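Local coordinates for protein aldehyde dehydrogenase (Listeria monocytogenes, PDB 3K9D) that probably oxidises aldehydes, or a related oxo group, with NAD or NADP as the electron acceptor, at residues Gln12-Leu17 / Ser173-Pro178. Residues are numbered along the deposited sequence; the frame is centred on the assembly and turned at random.
Sequences QEVRNL and SCMTVP
Glu13 reaches from its helix to Thr176, just beyond the end of the strand that carries Ser173 and Cys174. Its CB leaves the helix toward the loop, and CG lies anti to the backbone N (chi1 -158°), continuing an extended chain that delivers the carboxylate to Thr176. Glu13 CD stands 3.5 Å from Thr176 N. Beyond it, Glu13 OE2 takes both firm bonds: Thr176 N at 3.0 Å through its syn lone pair, and Thr176 OG1 at 2.9 Å from above the carboxylate plane. OE1 adds a weak bond from the same N, and a water lies between Glu13 OE1 (2.6 Å) and Val177 O (2.9 Å). A glutamate suits this place, being long enough to span the gap and able to accept several donors; threonine's hydroxyl adds a second donor beside the backbone N-H.

One turn on, Leu17's forked tip lays CD1 3.7 Å from Met175 N and CD2 3.8 Å from Ser173 CB; small Ser173 admits that methyl, and a water bridges its OG to Leu17 O. Val14 CG2 presses on Met175 CG at 3.6 Å and also meets SD and CE, the flexible thioether bending around the compact branch.

Helix 6-28 thus packs beside the end of strand 172-174, which pairs in parallel with strand 138-143, consistent with the Rossmann-like cofactor-binding domain of aldehyde dehydrogenases. Leu17 also touches Val140 there, helix 180-188 meets Val14 through Leu186, and Cys174 turns away to helix 148-164.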
ATOM      1  N   GLN A  12      27.114   4.247   7.367  1.00  9.77           N
ATOM      2  CA  GLN A  12      27.293   3.795   8.749  1.00 17.70           C
ATOM      3  C   GLN A  12      26.268   4.432   9.685  1.00 13.28           C
ATOM      4  O   GLN A  12      25.642   3.735  10.484  1.00 13.01           O
ATOM      5  CB  GLN A  12      28.705   4.099   9.253  1.00  6.81           C
ATOM      6  CG  GLN A  12      29.017   3.479  10.631  1.00 21.19           C
ATOM      7  CD  GLN A  12      29.178   1.968  10.571  1.00 25.61           C
ATOM      8  OE1 GLN A  12      30.256   1.471  10.256  1.00 20.08           O
ATOM      9  NE2 GLN A  12      28.112   1.235  10.876  1.00  9.74           N
ATOM     10  N   GLU A  13      26.065   5.743   9.539  1.00 15.73           N
ATOM     11  CA  GLU A  13      25.161   6.485  10.412  1.00 13.63           C
ATOM     12  C   GLU A  13      23.743   5.962  10.318  1.00 11.78           C
ATOM     13  O   GLU A  13      23.092   5.731  11.323  1.00 21.38           O
ATOM     14  CB  GLU A  13      25.181   7.966  10.069  1.00 13.47           C
ATOM     15  CG  GLU A  13      24.705   8.838  11.214  1.00 22.83           C
ATOM     16  CD  GLU A  13      24.199  10.187  10.758  1.00 29.37           C
ATOM     17  OE1 GLU A  13      24.419  10.562   9.580  1.00 12.61           O
ATOM     18  OE2 GLU A  13      23.577  10.871  11.591  1.00 24.51           O
ATOM     19  N   VAL A  14      23.289   5.772   9.085  1.00 19.40           N
ATOM     20  CA  VAL A  14      21.952   5.286   8.775  1.00 21.08           C
ATOM     21  C   VAL A  14      21.657   3.889   9.372  1.00 20.15           C
ATOM     22  O   VAL A  14      20.604   3.677   9.972  1.00 15.10           O
ATOM     23  CB  VAL A  14      21.743   5.341   7.249  1.00 17.85           C
ATOM     24  CG1 VAL A  14      20.536   4.571   6.837  1.00 16.76           C
ATOM     25  CG2 VAL A  14      21.627   6.796   6.810  1.00 14.25           C
ATOM     26  N   ARG A  15      22.593   2.958   9.218  1.00 18.06           N
ATOM     27  CA  ARG A  15      22.525   1.655   9.897  1.00 20.77           C
ATOM     28  C   ARG A  15      22.464   1.763  11.439  1.00 16.99           C
ATOM     29  O   ARG A  15      21.713   1.031  12.069  1.00 20.92           O
ATOM     30  CB  ARG A  15      23.709   0.781   9.487  1.00 21.86           C
ATOM     31  CG  ARG A  15      23.798   0.490   7.993  1.00 17.95           C
ATOM     32  CD  ARG A  15      24.940  -0.464   7.721  1.00 17.70           C
ATOM     33  NE  ARG A  15      25.291  -0.565   6.308  1.00 16.36           N
ATOM     34  CZ  ARG A  15      26.384  -1.180   5.847  1.00 15.71           C
ATOM     35  NH1 ARG A  15      27.250  -1.724   6.684  1.00 11.56           N
ATOM     36  NH2 ARG A  15      26.620  -1.242   4.540  1.00 14.26           N
ATOM     37  N   ASN A  16      23.224   2.687  12.028  1.00 17.14           N
ATOM     38  CA  ASN A  16      23.157   2.938  13.480  1.00 19.53           C
ATOM     39  C   ASN A  16      21.794   3.503  13.887  1.00 15.53           C
ATOM     40  O   ASN A  16      21.169   3.017  14.823  1.00 18.36           O
ATOM     41  CB  ASN A  16      24.276   3.882  13.943  1.00 18.41           C
ATOM     42  CG  ASN A  16      25.664   3.303  13.736  1.00 19.42           C
ATOM     43  OD1 ASN A  16      25.853   2.089  13.719  1.00 19.92           O
ATOM     44  ND2 ASN A  16      26.647   4.179  13.583  1.00 17.92           N
ATOM     45  N   LEU A  17      21.347   4.513  13.151  1.00 15.82           N
ATOM     46  CA  LEU A  17      20.040   5.145  13.346  1.00 18.49           C
ATOM     47  C   LEU A  17      18.850   4.190  13.211  1.00 14.63           C
ATOM     48  O   LEU A  17      17.922   4.240  14.007  1.00 20.94           O
ATOM     49  CB  LEU A  17      19.883   6.334  12.374  1.00 16.89           C
ATOM     50  CG  LEU A  17      20.793   7.548  12.618  1.00 16.31           C
ATOM     51  CD1 LEU A  17      20.652   8.560  11.493  1.00 17.50           C
ATOM     52  CD2 LEU A  17      20.506   8.193  13.950  1.00 20.02           C
ATOM     53  N   SER A 173      14.711  10.222  14.978  1.00 18.70           N
ATOM     54  CA  SER A 173      16.074  10.567  14.609  1.00 18.84           C
ATOM     55  C   SER A 173      16.168  11.115  13.192  1.00 16.97           C
ATOM     56  O   SER A 173      15.191  11.104  12.447  1.00 15.30           O
ATOM     57  CB  SER A 173      17.015   9.362  14.813  1.00 24.24           C
ATOM     58  OG  SER A 173      16.650   8.271  13.973  1.00 20.01           O
ATOM     59  N   CYS A 174      17.359  11.574  12.822  1.00 14.99           N
ATOM     60  CA  CYS A 174      17.580  12.186  11.527  1.00 24.35           C
ATOM     61  C   CYS A 174      19.030  11.983  11.141  1.00 22.62           C
ATOM     62  O   CYS A 174      19.914  12.131  11.993  1.00 18.50           O
ATOM     63  CB  CYS A 174      17.283  13.694  11.625  1.00 31.58           C
ATOM     64  SG  CYS A 174      17.258  14.625  10.071  1.00 17.32           S
ATOM     65  N   MET A 175      19.265  11.627   9.874  1.00 16.40           N
ATOM     66  CA  MET A 175      20.609  11.665   9.275  1.00 15.56           C
ATOM     67  C   MET A 175      21.206  13.069   9.428  1.00 20.18           C
ATOM     68  O   MET A 175      20.539  14.073   9.144  1.00 15.99           O
ATOM     69  CB  MET A 175      20.551  11.318   7.782  1.00 19.10           C
ATOM     70  CG  MET A 175      19.929   9.958   7.440  1.00 13.08           C
ATOM     71  SD  MET A 175      19.532   9.779   5.699  1.00  9.21           S
ATOM     72  CE  MET A 175      21.122  10.192   4.983  1.00  9.85           C
ATOM     73  N   THR A 176      22.458  13.128   9.874  1.00 19.05           N
ATOM     74  CA  THR A 176      23.146  14.395  10.104  1.00 21.18           C
ATOM     75  C   THR A 176      24.053  14.752   8.931  1.00 25.95           C
ATOM     76  O   THR A 176      24.480  15.907   8.794  1.00 24.78           O
ATOM     77  CB  THR A 176      23.959  14.367  11.410  1.00 14.90           C
ATOM     78  OG1 THR A 176      24.971  13.353  11.329  1.00 21.19           O
ATOM     79  CG2 THR A 176      23.043  14.082  12.594  1.00 17.10           C
ATOM     80  N   VAL A 177      24.339  13.741   8.107  1.00 23.96           N
ATOM     81  CA  VAL A 177      25.139  13.860   6.885  1.00 25.91           C
ATOM     82  C   VAL A 177      24.297  13.395   5.673  1.00 25.06           C
ATOM     83  O   VAL A 177      24.169  12.183   5.425  1.00 27.00           O
ATOM     84  CB  VAL A 177      26.441  12.998   6.969  1.00 29.88           C
ATOM     85  CG1 VAL A 177      27.305  13.201   5.728  1.00 26.25           C
ATOM     86  CG2 VAL A 177      27.242  13.301   8.229  1.00 26.43           C
ATOM     87  N   PRO A 178      23.722  14.350   4.914  1.00 25.89           N
ATOM     88  CA  PRO A 178      22.893  13.981   3.766  1.00 26.64           C
ATOM     89  C   PRO A 178      23.736  13.499   2.594  1.00 27.47           C
ATOM     90  O   PRO A 178      24.564  14.249   2.083  1.00 26.65           O
ATOM     91  CB  PRO A 178      22.172  15.291   3.393  1.00 30.65           C
ATOM     92  CG  PRO A 178      22.581  16.300   4.384  1.00 21.30           C
ATOM     93  CD  PRO A 178      23.817  15.811   5.072  1.00 22.33           C
TER
HETATM   94  O   HOH W   1      23.876   9.907   7.142  1.00 20.85           O
HETATM   95  O   HOH W   2      17.323   6.085  15.821  1.00 12.40           O